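Local structure of deoxyribose-phosphate aldolase (Toxoplasma gondii, 4EIV) at residues T98-L110 with L139-K151. The protein is named as a member of the deoxyribose-phosphate aldolase family and folds as an eight-stranded parallel beta/alpha (TIM) barrel. Numbering follows the deposited sequence. Where two conformers were deposited one is given.
Sequences TPDTVSLEAVGAL and LLVSEVKKVVGPK
Val102 and Val144 meet methyl to methyl, CG1 to CG2 at 3.7 Å, in the buried half of a contact between two nearly parallel helices; the axes of these helix segments approach to 8.9 Å at a crossing angle of -29°. Leu140 extends this apolar patch: with CG anti to its backbone N (chi1 174°), it carries CD1 to within 3.8 Å of Val102 CB, the two side chains crossing almost perpendicularly. At the N-terminal end Pro99 has its CB 4.0 Å from Glu143 CB and its CG by Leu140 CA and Leu139 CG. Farther along, Val147 is shared between Ala106, which touches its CG2, and Val107, whose CG2 comes 3.8 Å from Val147 CB. Leu110 finishes the row by splitting its methyls: CD1 sits over the last helical turn, 3.5 Å from Val147 O, while CD2 packs 3.6 Å from CD of the extended Lys151, which runs past it in the opposite direction.

Several polar bonds stay within one segment. Ser103 OG, held beside its backbone N (chi1 -67°), donates to Pro99 O at 2.8 Å, and Ser103 N reaches the same oxygen from the opposite face of its carbonyl plane. This folds the hydroxyl back onto its own helix. Thr98 and Thr101 form a capping box, and Lys146 NZ a salt bridge with Glu143 OE1.

As neighbouring helices of a beta/alpha barrel do, the two pack side by side over the strands: Val102 and Leu140 rest on Cys119 of strand 116-120, Val102 also on Val90 of strand 85-90, Val144 on Leu153 of strand 152-156, and Lys151 NZ is hydrogen-bonded to Ala114 O just before strand 116-120.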
loop_
_atom_site.group_PDB
_atom_site.type_symbol
_atom_site.label_atom_id
_atom_site.label_comp_id
_atom_site.label_asym_id
_atom_site.label_seq_id
_atom_site.Cartn_x
_atom_site.Cartn_y
_atom_site.Cartn_z
ATOM N N THR A 98 20.727 -17.935 26.248
ATOM C CA THR A 98 20.225 -17.242 27.432
ATOM C C THR A 98 19.979 -15.796 27.010
ATOM O O THR A 98 20.471 -15.339 25.961
ATOM C CB THR A 98 21.206 -17.278 28.595
ATOM O OG1 THR A 98 22.353 -16.495 28.244
ATOM C CG2 THR A 98 21.620 -18.740 28.906
ATOM N N PRO A 99 19.235 -15.043 27.829
ATOM C CA PRO A 99 19.065 -13.626 27.503
ATOM C C PRO A 99 20.408 -12.943 27.277
ATOM O O PRO A 99 20.526 -12.139 26.352
ATOM C CB PRO A 99 18.325 -13.078 28.714
ATOM C CG PRO A 99 17.500 -14.239 29.166
ATOM C CD PRO A 99 18.346 -15.457 28.931
ATOM N N ASP A 100 21.429 -13.268 28.080
ATOM C CA ASP A 100 22.735 -12.644 27.892
ATOM C C ASP A 100 23.484 -13.069 26.634
ATOM O O ASP A 100 24.088 -12.221 25.951
ATOM C CB ASP A 100 23.633 -12.840 29.119
ATOM C CG ASP A 100 23.190 -12.012 30.344
ATOM O OD1 ASP A 100 22.371 -11.074 30.224
ATOM O OD2 ASP A 100 23.692 -12.299 31.452
ATOM N N THR A 101 23.443 -14.361 26.285
ATOM C CA THR A 101 24.171 -14.800 25.095
ATOM C C THR A 101 23.501 -14.236 23.849
ATOM O O THR A 101 24.177 -13.844 22.898
ATOM C CB THR A 101 24.336 -16.337 24.960
ATOM O OG1 THR A 101 23.069 -16.963 24.713
ATOM C CG2 THR A 101 24.968 -16.952 26.185
ATOM N N VAL A 102 22.169 -14.179 23.843
ATOM C CA VAL A 102 21.447 -13.645 22.690
ATOM C C VAL A 102 21.651 -12.128 22.586
ATOM O O VAL A 102 21.837 -11.587 21.495
ATOM C CB VAL A 102 19.957 -14.023 22.716
ATOM C CG1 VAL A 102 19.273 -13.526 21.471
ATOM C CG2 VAL A 102 19.800 -15.550 22.817
ATOM N N SER A 103 21.643 -11.438 23.714
ATOM C CA SER A 103 21.924 -10.021 23.694
ATOM C C SER A 103 23.313 -9.745 23.096
ATOM O O SER A 103 23.471 -8.809 22.316
ATOM C CB SER A 103 21.789 -9.450 25.083
ATOM O OG SER A 103 20.441 -9.508 25.481
ATOM N N LEU A 104 24.301 -10.577 23.430
ATOM C CA LEU A 104 25.657 -10.399 22.892
ATOM C C LEU A 104 25.699 -10.572 21.358
ATOM O O LEU A 104 26.404 -9.829 20.667
ATOM C CB LEU A 104 26.672 -11.297 23.634
ATOM C CG LEU A 104 27.013 -10.882 25.086
ATOM C CD1 LEU A 104 27.868 -11.933 25.778
ATOM C CD2 LEU A 104 27.700 -9.511 25.192
ATOM N N GLU A 105 24.940 -11.529 20.820
ATOM C CA GLU A 105 24.828 -11.687 19.362
ATOM C C GLU A 105 24.240 -10.420 18.734
ATOM O O GLU A 105 24.716 -9.936 17.710
ATOM C CB GLU A 105 23.906 -12.829 18.961
ATOM C CG GLU A 105 24.287 -14.192 19.398
ATOM C CD GLU A 105 23.357 -15.177 18.766
ATOM O OE1 GLU A 105 23.518 -15.438 17.560
ATOM O OE2 GLU A 105 22.442 -15.670 19.450
ATOM N N ALA A 106 23.162 -9.916 19.334
ATOM C CA ALA A 106 22.476 -8.726 18.822
ATOM C C ALA A 106 23.376 -7.499 18.854
ATOM O O ALA A 106 23.431 -6.751 17.889
ATOM C CB ALA A 106 21.183 -8.485 19.605
ATOM N N VAL A 107 24.071 -7.290 19.964
ATOM C CA VAL A 107 24.975 -6.153 20.081
ATOM C C VAL A 107 26.014 -6.164 18.959
ATOM O O VAL A 107 26.263 -5.138 18.301
ATOM C CB VAL A 107 25.704 -6.142 21.447
ATOM C CG1 VAL A 107 26.804 -5.076 21.475
ATOM C CG2 VAL A 107 24.732 -5.903 22.596
ATOM N N GLY A 108 26.615 -7.324 18.728
ATOM C CA GLY A 108 27.647 -7.442 17.692
ATOM C C GLY A 108 27.095 -7.253 16.285
ATOM O O GLY A 108 27.734 -6.632 15.430
ATOM N N ALA A 109 25.900 -7.774 16.041
ATOM C CA ALA A 109 25.279 -7.645 14.738
ATOM C C ALA A 109 24.986 -6.184 14.430
ATOM O O ALA A 109 25.231 -5.710 13.308
ATOM C CB ALA A 109 23.996 -8.454 14.687
ATOM N N LEU A 110 24.487 -5.457 15.431
ATOM C CA LEU A 110 24.163 -4.044 15.273
ATOM C C LEU A 110 25.461 -3.246 15.031
ATOM O O LEU A 110 25.510 -2.383 14.155
ATOM C CB LEU A 110 23.396 -3.528 16.502
ATOM C CG LEU A 110 21.990 -4.138 16.642
ATOM C CD1 LEU A 110 21.431 -3.893 18.050
ATOM C CD2 LEU A 110 21.040 -3.641 15.564
ATOM N N LEU A 139 11.499 -12.476 29.235
ATOM C CA LEU A 139 12.814 -12.020 29.675
ATOM C C LEU A 139 13.828 -12.017 28.536
ATOM O O LEU A 139 14.701 -11.153 28.477
ATOM C CB LEU A 139 13.315 -12.872 30.832
ATOM C CG LEU A 139 14.602 -12.332 31.459
ATOM C CD1 LEU A 139 14.482 -10.917 32.064
ATOM C CD2 LEU A 139 15.085 -13.321 32.529
ATOM N N LEU A 140 13.753 -13.006 27.652
ATOM C CA LEU A 140 14.612 -12.997 26.457
ATOM C C LEU A 140 14.322 -11.737 25.625
ATOM O O LEU A 140 15.221 -10.958 25.295
ATOM C CB LEU A 140 14.350 -14.260 25.621
ATOM C CG LEU A 140 15.068 -14.314 24.277
ATOM C CD1 LEU A 140 16.609 -14.235 24.394
ATOM C CD2 LEU A 140 14.609 -15.555 23.508
ATOM N N VAL A 141 13.054 -11.560 25.289
ATOM C CA VAL A 141 12.640 -10.483 24.399
ATOM C C VAL A 141 12.923 -9.117 25.026
ATOM O O VAL A 141 13.452 -8.217 24.355
ATOM C CB VAL A 141 11.163 -10.622 23.983
ATOM C CG1 VAL A 141 10.699 -9.430 23.118
ATOM C CG2 VAL A 141 10.946 -11.870 23.181
ATOM N N SER A 142 12.598 -8.947 26.298
ATOM C CA SER A 142 12.836 -7.643 26.933
ATOM C C SER A 142 14.324 -7.279 27.053
ATOM O O SER A 142 14.689 -6.106 26.932
ATOM C CB SER A 142 12.135 -7.544 28.297
ATOM O OG SER A 142 12.622 -8.489 29.233
ATOM N N GLU A 143 15.168 -8.269 27.332
ATOM C CA GLU A 143 16.606 -8.062 27.383
ATOM C C GLU A 143 17.201 -7.733 26.026
ATOM O O GLU A 143 18.036 -6.842 25.910
ATOM C CB GLU A 143 17.290 -9.265 28.033
ATOM C CG GLU A 143 17.029 -9.307 29.543
ATOM C CD GLU A 143 17.631 -8.133 30.266
ATOM O OE1 GLU A 143 16.904 -7.482 31.055
ATOM O OE2 GLU A 143 18.821 -7.832 29.999
ATOM N N VAL A 144 16.759 -8.448 24.993
ATOM C CA VAL A 144 17.242 -8.159 23.646
ATOM C C VAL A 144 16.748 -6.780 23.196
ATOM O O VAL A 144 17.497 -6.007 22.565
ATOM C CB VAL A 144 16.846 -9.287 22.654
ATOM C CG1 VAL A 144 17.191 -8.900 21.198
ATOM C CG2 VAL A 144 17.562 -10.583 23.035
ATOM N N LYS A 145 15.491 -6.460 23.489
ATOM C CA LYS A 145 14.957 -5.127 23.098
ATOM C C LYS A 145 15.762 -3.977 23.692
ATOM O O LYS A 145 15.899 -2.943 23.057
ATOM C CB LYS A 145 13.473 -4.981 23.462
ATOM C CG LYS A 145 12.778 -3.701 22.952
ATOM C CD LYS A 145 12.929 -3.407 21.452
ATOM C CE LYS A 145 12.311 -2.047 21.048
ATOM N NZ LYS A 145 12.508 -1.680 19.581
ATOM N N LYS A 146 16.302 -4.163 24.892
ATOM C CA LYS A 146 17.125 -3.129 25.528
ATOM C C LYS A 146 18.346 -2.772 24.688
ATOM O O LYS A 146 18.743 -1.606 24.641
ATOM C CB LYS A 146 17.606 -3.583 26.912
ATOM C CG LYS A 146 16.549 -3.573 28.008
ATOM C CD LYS A 146 17.158 -4.022 29.338
ATOM C CE LYS A 146 16.112 -4.126 30.439
ATOM N NZ LYS A 146 16.692 -4.718 31.686
ATOM N N VAL A 147 18.952 -3.771 24.049
ATOM C CA VAL A 147 20.146 -3.526 23.243
ATOM C C VAL A 147 19.839 -3.100 21.820
ATOM O O VAL A 147 20.650 -2.436 21.189
ATOM C CB VAL A 147 21.152 -4.730 23.272
ATOM C CG1 VAL A 147 21.565 -5.045 24.736
ATOM C CG2 VAL A 147 20.612 -5.943 22.604
ATOM N N VAL A 148 18.674 -3.473 21.296
ATOM C CA VAL A 148 18.305 -3.056 19.943
ATOM C C VAL A 148 17.880 -1.586 19.937
ATOM O O VAL A 148 18.034 -0.883 18.933
ATOM C CB VAL A 148 17.198 -3.931 19.361
ATOM C CG1 VAL A 148 17.623 -5.402 19.331
ATOM C CG2 VAL A 148 15.939 -3.734 20.108
ATOM N N GLY A 149 17.364 -1.109 21.070
ATOM C CA GLY A 149 16.963 0.292 21.179
ATOM C C GLY A 149 15.818 0.559 20.216
ATOM O O GLY A 149 14.891 -0.244 20.136
ATOM N N PRO A 150 15.890 1.658 19.451
ATOM C CA PRO A 150 14.793 1.995 18.539
ATOM C C PRO A 150 14.715 1.158 17.258
ATOM O O PRO A 150 13.748 1.288 16.507
ATOM C CB PRO A 150 15.052 3.466 18.212
ATOM C CG PRO A 150 16.517 3.623 18.341
ATOM C CD PRO A 150 16.912 2.720 19.486
ATOM N N LYS A 151 15.731 0.348 16.983
ATOM C CA LYS A 151 15.675 -0.535 15.813
ATOM C C LYS A 151 14.623 -1.614 15.998
ATOM O O LYS A 151 14.143 -1.849 17.095
ATOM C CB LYS A 151 17.044 -1.113 15.491
ATOM C CG LYS A 151 17.983 -0.036 14.949
ATOM C CD LYS A 151 19.342 -0.585 14.598
ATOM C CE LYS A 151 20.182 0.431 13.840
ATOM N NZ LYS A 151 21.487 -0.153 13.464
#